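TRNA (cytosine(72)-C(5))-methyltransferase (Pyrococcus horikoshii, PDB 5ZVE) transfers a methyl group from S-adenosyl-L-methionine to the C5 position of cytosine 72 in several tRNAs. Local coordinates at residues A[4-9]-A[285-290]; A[323-328]-A[363-368]; A[107-112]-A[148-153]; A[115-120]-A[142-147]. All coordinates share one frame; numbering follows the deposited sequence.

Contact 1. Residues A[4-9]-A[285-290]; sequences AFPKEL and LWEERT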
# COMPACT_ATOMS: atom_id res chain seq x y z
N ALA A 4 -4.51 12.73 -15.17
CA ALA A 4 -4.63 12.36 -13.76
C ALA A 4 -3.56 13.01 -12.90
O ALA A 4 -3.66 13.02 -11.67
CB ALA A 4 -4.56 10.86 -13.62
N PHE A 5 -2.53 13.55 -13.54
CA PHE A 5 -1.38 14.11 -12.84
C PHE A 5 -1.24 15.59 -13.16
O PHE A 5 -1.22 15.97 -14.33
CB PHE A 5 -0.10 13.37 -13.21
CG PHE A 5 -0.19 11.88 -13.03
CD1 PHE A 5 -0.70 11.07 -14.04
CD2 PHE A 5 0.23 11.28 -11.86
CE1 PHE A 5 -0.79 9.71 -13.87
CE2 PHE A 5 0.15 9.92 -11.68
CZ PHE A 5 -0.37 9.13 -12.69
N PRO A 6 -1.14 16.44 -12.12
CA PRO A 6 -0.96 17.88 -12.33
C PRO A 6 0.30 18.14 -13.15
O PRO A 6 1.23 17.34 -13.09
CB PRO A 6 -0.84 18.44 -10.91
CG PRO A 6 -0.49 17.27 -10.05
CD PRO A 6 -1.12 16.07 -10.70
N LYS A 7 0.32 19.24 -13.89
CA LYS A 7 1.36 19.49 -14.88
C LYS A 7 2.76 19.57 -14.28
O LYS A 7 3.70 19.01 -14.83
CB LYS A 7 1.06 20.79 -15.64
CG LYS A 7 2.05 21.10 -16.75
CD LYS A 7 1.66 20.36 -18.02
CE LYS A 7 2.79 20.31 -19.03
NZ LYS A 7 3.18 21.66 -19.51
N GLU A 8 2.90 20.27 -13.15
CA GLU A 8 4.23 20.44 -12.56
C GLU A 8 4.81 19.12 -12.07
O GLU A 8 6.02 18.91 -12.13
CB GLU A 8 4.20 21.46 -11.42
CG GLU A 8 3.24 21.16 -10.29
CD GLU A 8 3.55 21.99 -9.06
OE1 GLU A 8 2.82 21.87 -8.05
OE2 GLU A 8 4.53 22.76 -9.09
N LEU A 9 3.95 18.23 -11.58
CA LEU A 9 4.39 16.89 -11.19
C LEU A 9 4.83 16.10 -12.42
O LEU A 9 5.81 15.35 -12.38
CB LEU A 9 3.30 16.14 -10.43
CG LEU A 9 3.67 14.73 -9.99
CD1 LEU A 9 4.82 14.76 -9.00
CD2 LEU A 9 2.48 14.00 -9.40
N LEU A 285 -6.33 7.21 -9.67
CA LEU A 285 -7.36 7.80 -10.51
C LEU A 285 -7.05 9.28 -10.77
O LEU A 285 -7.04 9.73 -11.91
CB LEU A 285 -8.75 7.64 -9.88
CG LEU A 285 -9.47 6.30 -10.10
CD1 LEU A 285 -8.74 5.13 -9.47
CD2 LEU A 285 -10.91 6.37 -9.59
N TRP A 286 -6.82 10.03 -9.69
CA TRP A 286 -6.42 11.43 -9.81
C TRP A 286 -5.39 11.76 -8.73
O TRP A 286 -5.67 11.62 -7.54
CB TRP A 286 -7.61 12.38 -9.68
CG TRP A 286 -8.73 12.06 -10.63
CD1 TRP A 286 -9.86 11.36 -10.36
CD2 TRP A 286 -8.80 12.43 -12.02
NE1 TRP A 286 -10.64 11.27 -11.48
CE2 TRP A 286 -10.02 11.91 -12.51
CE3 TRP A 286 -7.97 13.14 -12.88
CZ2 TRP A 286 -10.42 12.09 -13.84
CZ3 TRP A 286 -8.36 13.31 -14.19
CH2 TRP A 286 -9.58 12.79 -14.66
N GLU A 287 -4.21 12.19 -9.15
CA GLU A 287 -3.15 12.55 -8.22
C GLU A 287 -3.38 13.96 -7.70
O GLU A 287 -3.41 14.91 -8.48
CB GLU A 287 -1.78 12.44 -8.88
CG GLU A 287 -0.62 12.79 -7.95
CD GLU A 287 -0.50 11.85 -6.76
OE1 GLU A 287 -0.87 12.26 -5.64
OE2 GLU A 287 -0.04 10.70 -6.95
N GLU A 288 -3.56 14.10 -6.39
CA GLU A 288 -3.84 15.42 -5.80
C GLU A 288 -2.59 16.09 -5.24
O GLU A 288 -2.51 17.32 -5.20
CB GLU A 288 -4.89 15.29 -4.70
CG GLU A 288 -6.20 14.66 -5.15
CD GLU A 288 -6.41 13.28 -4.55
OE1 GLU A 288 -5.40 12.66 -4.14
OE2 GLU A 288 -7.57 12.82 -4.48
N ARG A 289 -1.63 15.29 -4.79
CA ARG A 289 -0.42 15.85 -4.19
C ARG A 289 0.56 16.29 -5.25
O ARG A 289 0.63 15.70 -6.33
CB ARG A 289 0.23 14.83 -3.24
CG ARG A 289 -0.43 14.81 -1.86
CD ARG A 289 -0.01 13.61 -1.06
NE ARG A 289 -0.82 13.45 0.15
CZ ARG A 289 -0.78 12.38 0.94
NH1 ARG A 289 0.01 11.36 0.64
NH2 ARG A 289 -1.54 12.32 2.02
N THR A 290 1.31 17.34 -4.95
CA THR A 290 2.23 17.93 -5.92
C THR A 290 3.54 18.38 -5.26
O THR A 290 3.87 17.95 -4.16
CB THR A 290 1.56 19.11 -6.66
OG1 THR A 290 2.45 19.60 -7.67
CG2 THR A 290 1.20 20.24 -5.69
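L285 puts its carbonyl O 3.2 Å from A4 CB, where residues 4-9, in the ferredoxin-like family region at the N-terminus, meet the connection between strand 267-273 and helix 291-310 of the class I, Rossmann-like methyltransferase fold. The same oxygen accepts a hydrogen bond from R30 NE. At W286, CG stands opposite the carbonyl carbon (chi1 -53°), which turns the indole back so that CE3 lies 3.5 Å from A4 CA in an oblique approach; NE1 is held by D129. E287 supplies the main polar link: its N donates to A4 O over 2.7 Å, with 159° at the hydrogen. Its side chain then faces residues 4-9 with its methylenes, CB against the F5 ring and CG 3.6 Å from L9 CD2, the leucine crossing at about a right angle. The carboxylate is occupied otherwise: OE1 takes R289 N on its anti lone pair, and OE2 pairs with K284. P6, the N-cap residue of helix 7-17, sets CD 3.4 Å from E287 O and CG 4.2 Å from R289 O. With an alanine here, CG and CD would be missing, and a gap would probably open against these two carbonyls. At the far end T290 meets E8, but their OG1 to OE1 distance is too short for that approach to be trusted; on firmer ground, L9 CD2 lies 4.0 Å from R289 O.

Contact 2. Residues A[323-328]-A[363-368]; sequences CTLSYE and RFYPHK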
# COMPACT_ATOMS: atom_id res chain seq x y z
N CYS A 323 6.16 4.59 0.09
CA CYS A 323 5.41 4.24 -1.11
C CYS A 323 5.30 5.46 -2.02
O CYS A 323 4.23 5.78 -2.53
CB CYS A 323 4.01 3.71 -0.75
SG CYS A 323 2.95 4.88 0.15
N THR A 324 6.43 6.14 -2.22
CA THR A 324 6.45 7.32 -3.06
C THR A 324 7.63 7.28 -4.03
O THR A 324 8.60 6.56 -3.81
CB THR A 324 6.52 8.61 -2.22
OG1 THR A 324 6.09 9.72 -3.01
CG2 THR A 324 7.94 8.86 -1.72
N LEU A 325 7.53 8.05 -5.10
CA LEU A 325 8.55 8.04 -6.15
C LEU A 325 9.57 9.17 -6.05
O LEU A 325 10.63 9.10 -6.68
CB LEU A 325 7.86 8.10 -7.51
CG LEU A 325 6.93 6.94 -7.83
CD1 LEU A 325 5.99 7.32 -8.96
CD2 LEU A 325 7.75 5.72 -8.20
N SER A 326 9.27 10.20 -5.26
CA SER A 326 10.07 11.42 -5.27
C SER A 326 11.52 11.18 -4.87
O SER A 326 11.82 10.27 -4.09
CB SER A 326 9.45 12.48 -4.35
OG SER A 326 9.75 12.21 -2.99
N TYR A 327 12.41 11.99 -5.43
CA TYR A 327 13.81 11.93 -5.05
C TYR A 327 14.00 12.41 -3.62
O TYR A 327 14.68 11.76 -2.82
CB TYR A 327 14.68 12.76 -6.01
CG TYR A 327 16.15 12.63 -5.72
CD1 TYR A 327 16.91 11.62 -6.31
CD2 TYR A 327 16.79 13.49 -4.84
CE1 TYR A 327 18.26 11.49 -6.04
CE2 TYR A 327 18.14 13.37 -4.57
CZ TYR A 327 18.86 12.37 -5.17
OH TYR A 327 20.21 12.24 -4.89
N GLU A 328 13.42 13.57 -3.31
CA GLU A 328 13.64 14.25 -2.04
C GLU A 328 13.27 13.39 -0.83
O GLU A 328 13.99 13.38 0.17
CB GLU A 328 12.85 15.56 -1.98
CG GLU A 328 13.35 16.67 -2.91
CD GLU A 328 12.85 16.51 -4.34
OE1 GLU A 328 12.11 15.54 -4.61
OE2 GLU A 328 13.20 17.36 -5.19
N ARG A 363 14.54 0.31 -5.45
CA ARG A 363 13.31 0.95 -5.90
C ARG A 363 12.42 -0.03 -6.65
O ARG A 363 12.90 -0.94 -7.32
CB ARG A 363 13.62 2.14 -6.81
CG ARG A 363 13.67 3.49 -6.08
CD ARG A 363 14.00 4.60 -7.05
NE ARG A 363 13.93 5.92 -6.44
CZ ARG A 363 12.88 6.74 -6.54
NH1 ARG A 363 11.81 6.36 -7.22
NH2 ARG A 363 12.91 7.93 -5.96
N PHE A 364 11.12 0.18 -6.53
CA PHE A 364 10.14 -0.57 -7.29
C PHE A 364 9.35 0.39 -8.18
O PHE A 364 8.99 1.49 -7.76
CB PHE A 364 9.20 -1.35 -6.36
CG PHE A 364 9.86 -2.49 -5.65
CD1 PHE A 364 10.48 -2.30 -4.43
CD2 PHE A 364 9.86 -3.76 -6.21
CE1 PHE A 364 11.09 -3.36 -3.77
CE2 PHE A 364 10.46 -4.83 -5.55
CZ PHE A 364 11.08 -4.63 -4.33
N TYR A 365 9.12 -0.04 -9.42
CA TYR A 365 8.37 0.75 -10.39
C TYR A 365 7.19 -0.06 -10.89
O TYR A 365 7.31 -1.27 -11.07
CB TYR A 365 9.26 1.16 -11.56
CG TYR A 365 10.38 2.10 -11.18
CD1 TYR A 365 10.14 3.47 -11.06
CD2 TYR A 365 11.67 1.63 -10.96
CE1 TYR A 365 11.17 4.34 -10.73
CE2 TYR A 365 12.70 2.50 -10.63
CZ TYR A 365 12.44 3.85 -10.52
OH TYR A 365 13.45 4.73 -10.19
N PRO A 366 6.04 0.60 -11.13
CA PRO A 366 4.85 -0.12 -11.59
C PRO A 366 5.01 -0.78 -12.96
O PRO A 366 4.49 -1.88 -13.16
CB PRO A 366 3.77 0.98 -11.64
CG PRO A 366 4.53 2.26 -11.76
CD PRO A 366 5.81 2.05 -10.99
N HIS A 367 5.72 -0.14 -13.87
CA HIS A 367 5.86 -0.67 -15.22
C HIS A 367 6.94 -1.75 -15.31
O HIS A 367 6.91 -2.58 -16.20
CB HIS A 367 6.17 0.46 -16.22
CG HIS A 367 7.49 1.13 -15.99
ND1 HIS A 367 7.84 1.71 -14.79
CD2 HIS A 367 8.53 1.34 -16.83
CE1 HIS A 367 9.05 2.23 -14.90
NE2 HIS A 367 9.49 2.02 -16.12
N LYS A 368 7.88 -1.74 -14.37
CA LYS A 368 8.94 -2.75 -14.37
C LYS A 368 8.62 -3.96 -13.49
O LYS A 368 8.94 -5.09 -13.86
CB LYS A 368 10.27 -2.13 -13.91
CG LYS A 368 10.83 -1.08 -14.86
CD LYS A 368 12.19 -0.59 -14.39
CE LYS A 368 12.84 0.32 -15.42
NZ LYS A 368 14.12 0.91 -14.91
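R363 NH2 donates to L325 O over 2.7 Å with 156° at the hydrogen, and NH1 adds a weak bond to the same oxygen at 3.0 Å. The carbonyl O lies in the guanidinium plane, at its edge, but NH2 sits 51° out of the carbonyl plane, so the fork is flat only from the arginine's side. S326 O is also near, 3.2 Å from NH2. The arginine reaches this point from strand 361-364 with its chain extended from CG to NE, and NE forms a salt bridge with E331. With a methionine in its place, L325 O would probably be left without its two donors and E331 without its positive mate. Outward from the polar centre, L325 CD2 passes 4.2 Å from R363 NH1 and 4.4 Å from Y365 CD1, meeting that ring obliquely. Other faces of L325 are covered by Y13 and F17 of helix 7-17 and by L29. The contact thus joins the loop after strand 316-322, which starts with C323, the predicted nucleophile, to the antiparallel part of the catalytic sheet. A buried carbonyl gripped by a cation whose charge E331 balances is consistent with a fixed course for the chain just beyond C323.

Contact 3. Residues A[107-112]-A[148-153]; sequences LYAPGV and TEATRG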
# COMPACT_ATOMS: atom_id res chain seq x y z
N LEU A 107 -21.22 -1.48 -6.20
CA LEU A 107 -21.49 -0.13 -5.76
C LEU A 107 -22.65 -0.12 -4.77
O LEU A 107 -23.76 -0.57 -5.10
CB LEU A 107 -21.79 0.79 -6.94
CG LEU A 107 -22.10 2.24 -6.56
CD1 LEU A 107 -20.94 2.87 -5.81
CD2 LEU A 107 -22.45 3.06 -7.80
N TYR A 108 -22.40 0.36 -3.56
CA TYR A 108 -23.43 0.44 -2.55
C TYR A 108 -23.99 1.85 -2.45
O TYR A 108 -23.34 2.81 -2.88
CB TYR A 108 -22.88 -0.04 -1.20
CG TYR A 108 -22.38 -1.46 -1.28
CD1 TYR A 108 -23.25 -2.54 -1.20
CD2 TYR A 108 -21.03 -1.73 -1.47
CE1 TYR A 108 -22.80 -3.84 -1.29
CE2 TYR A 108 -20.56 -3.04 -1.55
CZ TYR A 108 -21.46 -4.09 -1.46
OH TYR A 108 -21.01 -5.39 -1.55
N ALA A 109 -25.18 1.98 -1.87
CA ALA A 109 -25.92 3.24 -1.87
C ALA A 109 -25.16 4.43 -1.28
O ALA A 109 -25.14 5.49 -1.90
CB ALA A 109 -27.26 3.06 -1.15
N PRO A 110 -24.52 4.27 -0.10
CA PRO A 110 -23.74 5.41 0.38
C PRO A 110 -22.60 5.81 -0.56
O PRO A 110 -22.07 6.92 -0.44
CB PRO A 110 -23.17 4.92 1.72
CG PRO A 110 -23.34 3.45 1.72
CD PRO A 110 -24.55 3.18 0.89
N GLY A 111 -22.23 4.93 -1.48
CA GLY A 111 -21.18 5.24 -2.44
C GLY A 111 -21.68 6.04 -3.62
O GLY A 111 -20.90 6.46 -4.48
N VAL A 112 -22.99 6.26 -3.67
CA VAL A 112 -23.61 6.96 -4.79
C VAL A 112 -23.73 8.46 -4.53
O VAL A 112 -24.33 8.89 -3.54
CB VAL A 112 -25.02 6.40 -5.09
CG1 VAL A 112 -25.71 7.23 -6.16
CG2 VAL A 112 -24.92 4.94 -5.51
N THR A 148 -30.44 7.17 -4.39
CA THR A 148 -29.98 8.46 -3.90
C THR A 148 -30.40 8.74 -2.45
O THR A 148 -30.06 9.78 -1.90
CB THR A 148 -30.50 9.62 -4.77
OG1 THR A 148 -31.91 9.47 -4.97
CG2 THR A 148 -29.81 9.64 -6.12
N GLU A 149 -31.14 7.81 -1.85
CA GLU A 149 -31.65 8.02 -0.49
C GLU A 149 -31.19 6.98 0.53
O GLU A 149 -30.95 7.32 1.69
CB GLU A 149 -33.17 8.08 -0.52
CG GLU A 149 -33.72 9.31 -1.24
CD GLU A 149 -35.22 9.24 -1.44
OE1 GLU A 149 -35.82 8.20 -1.09
OE2 GLU A 149 -35.79 10.23 -1.95
N ALA A 150 -31.11 5.72 0.12
CA ALA A 150 -30.72 4.64 1.02
C ALA A 150 -29.42 4.93 1.76
O ALA A 150 -28.54 5.60 1.23
CB ALA A 150 -30.61 3.33 0.26
N THR A 151 -29.33 4.44 2.99
CA THR A 151 -28.11 4.55 3.77
C THR A 151 -27.29 3.26 3.71
O THR A 151 -26.14 3.23 4.11
CB THR A 151 -28.41 4.91 5.24
OG1 THR A 151 -29.41 4.02 5.75
CG2 THR A 151 -28.91 6.34 5.35
N ARG A 152 -27.91 2.20 3.20
CA ARG A 152 -27.22 0.93 3.04
C ARG A 152 -27.79 0.17 1.85
O ARG A 152 -28.74 0.63 1.21
CB ARG A 152 -27.33 0.09 4.31
CG ARG A 152 -28.76 -0.18 4.76
CD ARG A 152 -28.82 -1.13 5.94
NE ARG A 152 -28.24 -2.43 5.63
CZ ARG A 152 -28.90 -3.41 5.03
NH1 ARG A 152 -30.17 -3.24 4.67
NH2 ARG A 152 -28.30 -4.57 4.78
N GLY A 153 -27.19 -0.97 1.53
CA GLY A 153 -27.71 -1.83 0.48
C GLY A 153 -26.95 -1.77 -0.84
O GLY A 153 -26.10 -0.90 -1.03
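A109 N donates to G153 O over 3.1 Å with 159° at the hydrogen, the only hydrogen bond between residues 107-112 and 148-153. The donor is tilted 27° from the carbonyl plane. Within the first segment two further backbone bonds close the 3-10 turn, G111 N to Y108 O at 2.8 Å and V112 N to A109 O at 2.9 Å.

The G153 carbonyl also receives carbon contacts. Y108 has CG beside its backbone N and opposite the carbonyl carbon (chi1 -59°), a setting in which the edge of the ring meets G153 O, with CD1 at 3.3 Å.

In the mixed sheet of the PUA domain, strand 107-108 is an outermost strand and runs antiparallel to 154-161; L107 pairs through its backbone with A155 and V156. The bond from A109 to G153 lies just past that pairing, where one chain enters the 3-10 turn and the other arrives from the loop after helix 144-147.

The apolar contact is between two alanines, A109 CB touching A150 CB at 3.6 Å, and both also rest on M142. Other carbons pack against backbone carbonyls of the loop: A109 CB lies 3.7 Å from R152 O and, alongside, P110 sets CD 3.6 Å from T151 O.

Steric evidence concerns G153. At its backbone angles a CB would collide with the R152 carbonyl O, which by itself calls for glycine.

Contact 4. Residues A[115-120]-A[142-147]; sequences ADKNIK and MDYKEM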
# COMPACT_ATOMS: atom_id res chain seq x y z
N ALA A 115 -27.24 10.44 -9.77
CA ALA A 115 -27.51 9.52 -10.87
C ALA A 115 -28.58 10.04 -11.82
O ALA A 115 -29.30 10.99 -11.51
CB ALA A 115 -27.93 8.16 -10.32
N ASP A 116 -28.66 9.40 -12.99
CA ASP A 116 -29.69 9.69 -13.98
C ASP A 116 -31.05 9.29 -13.41
O ASP A 116 -31.20 8.20 -12.87
CB ASP A 116 -29.39 8.95 -15.28
CG ASP A 116 -30.33 9.33 -16.42
OD1 ASP A 116 -31.56 9.20 -16.27
OD2 ASP A 116 -29.82 9.76 -17.48
N LYS A 117 -32.04 10.17 -13.54
CA LYS A 117 -33.33 9.97 -12.90
C LYS A 117 -34.20 8.89 -13.56
O LYS A 117 -35.17 8.44 -12.96
CB LYS A 117 -34.10 11.30 -12.87
CG LYS A 117 -33.29 12.49 -12.37
CD LYS A 117 -34.11 13.36 -11.44
CE LYS A 117 -33.25 14.38 -10.71
NZ LYS A 117 -32.58 15.35 -11.64
N ASN A 118 -33.84 8.48 -14.77
CA ASN A 118 -34.60 7.45 -15.47
C ASN A 118 -34.30 6.03 -15.00
O ASN A 118 -34.93 5.07 -15.45
CB ASN A 118 -34.35 7.54 -16.98
CG ASN A 118 -35.21 8.58 -17.66
OD1 ASN A 118 -36.26 8.98 -17.14
ND2 ASN A 118 -34.79 9.02 -18.84
N ILE A 119 -33.34 5.89 -14.10
CA ILE A 119 -32.83 4.58 -13.72
C ILE A 119 -33.79 3.79 -12.83
O ILE A 119 -34.22 4.26 -11.78
CB ILE A 119 -31.48 4.71 -13.00
CG1 ILE A 119 -30.42 5.27 -13.95
CG2 ILE A 119 -31.05 3.37 -12.42
CD1 ILE A 119 -29.05 5.42 -13.33
N LYS A 120 -34.10 2.57 -13.26
CA LYS A 120 -34.92 1.65 -12.48
C LYS A 120 -34.19 0.33 -12.27
O LYS A 120 -33.27 -0.00 -13.02
CB LYS A 120 -36.27 1.44 -13.17
CG LYS A 120 -36.16 1.10 -14.64
CD LYS A 120 -37.50 1.19 -15.37
CE LYS A 120 -37.37 0.73 -16.82
NZ LYS A 120 -36.41 1.56 -17.61
N MET A 142 -31.39 -0.87 -7.50
CA MET A 142 -32.28 0.10 -6.89
C MET A 142 -32.81 1.04 -7.96
O MET A 142 -32.15 1.28 -8.97
CB MET A 142 -31.58 0.91 -5.81
CG MET A 142 -31.05 0.12 -4.63
SD MET A 142 -30.23 1.20 -3.45
CE MET A 142 -29.97 0.11 -2.06
N ASP A 143 -34.00 1.58 -7.73
CA ASP A 143 -34.51 2.64 -8.58
C ASP A 143 -33.72 3.91 -8.26
O ASP A 143 -33.01 3.95 -7.26
CB ASP A 143 -36.00 2.86 -8.36
CG ASP A 143 -36.82 1.62 -8.67
OD1 ASP A 143 -36.50 0.93 -9.66
OD2 ASP A 143 -37.79 1.34 -7.93
N TYR A 144 -33.84 4.93 -9.10
CA TYR A 144 -33.18 6.20 -8.85
C TYR A 144 -33.43 6.72 -7.44
O TYR A 144 -32.50 7.10 -6.73
CB TYR A 144 -33.61 7.26 -9.86
CG TYR A 144 -33.20 8.65 -9.42
CD1 TYR A 144 -31.88 9.07 -9.56
CD2 TYR A 144 -34.11 9.52 -8.84
CE1 TYR A 144 -31.49 10.33 -9.15
CE2 TYR A 144 -33.72 10.78 -8.41
CZ TYR A 144 -32.41 11.18 -8.58
OH TYR A 144 -32.03 12.43 -8.16
N LYS A 145 -34.70 6.74 -7.05
CA LYS A 145 -35.11 7.32 -5.77
C LYS A 145 -34.42 6.65 -4.59
O LYS A 145 -33.87 7.34 -3.72
CB LYS A 145 -36.63 7.22 -5.61
CG LYS A 145 -37.15 7.78 -4.30
CD LYS A 145 -38.68 7.74 -4.24
CE LYS A 145 -39.21 8.27 -2.92
NZ LYS A 145 -38.71 9.64 -2.61
N GLU A 146 -34.45 5.33 -4.54
CA GLU A 146 -33.85 4.59 -3.43
C GLU A 146 -32.32 4.69 -3.45
O GLU A 146 -31.68 4.75 -2.40
CB GLU A 146 -34.27 3.12 -3.46
CG GLU A 146 -33.78 2.33 -2.26
CD GLU A 146 -34.02 0.84 -2.40
OE1 GLU A 146 -34.56 0.42 -3.45
OE2 GLU A 146 -33.64 0.09 -1.48
N MET A 147 -31.76 4.69 -4.65
CA MET A 147 -30.31 4.77 -4.84
C MET A 147 -29.73 6.06 -4.23
O MET A 147 -28.65 6.04 -3.62
CB MET A 147 -29.99 4.69 -6.34
CG MET A 147 -28.54 4.46 -6.68
SD MET A 147 -28.30 4.37 -8.47
CE MET A 147 -29.10 2.81 -8.86
O HOH W 1 -29.03 12.71 -7.92
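Y144 lays its ring against the type I beta turn D116-I119 in the PUA domain, where the loop between strands 112-115 and 124-128 packs on the short helix 144-147. CG lies anti to the tyrosine's backbone N (chi1 166°), which carries the ring across to the turn. K117 covers one face: its CA sits 3.9 Å from the ring centroid, 22° off the normal, a CH-pi contact displaced toward the rim. From there the lysine chain runs beside the tyrosine in the same direction, until CE lies 3.4 Å from Y144 OH. A115 O and D116 O approach the ring obliquely, the former 3.3 Å from CE1. The turn itself is braced by an Asx turn, D116 OD1 accepting N118 N.

Beyond the CB end of the tyrosine, I119 and M147 cross at about a right angle, I119 CG2 lying 4.1 Å from M147 CE, both packing on V91 and A140. Here Y144 N donates a backbone hydrogen bond to I119 O over 2.8 Å. N-cap D143 turns OD1 to E121 N, past K120 CA. At the ring's outer end a water stands 3.0 Å from Y144 OH, with a weak, long 3.4 Å bond to A115 N.

Contact 4 is nested within the loop closed by contact 3, and both within the loop closed by contact 1; contact 2 follows later in the chain. Contacts 3 and 4 share the PUA domain, their centres about 11 Å apart, and touch where M142 CE meets R152 O at 3.5 Å. Contacts 1 and 2 have centres about 15 Å apart and do not touch, yet helix 7-17 begins in the first and covers L325 of the second, while T277 bonds both R289 and T324. Contacts 2 and 4 lie farthest apart, about 42 Å between centres. Residues 4-9 thus rest on loop 285-290 of the catalytic domain, where the R289 side chain is about 7 Å from that of predicted nucleophile C323.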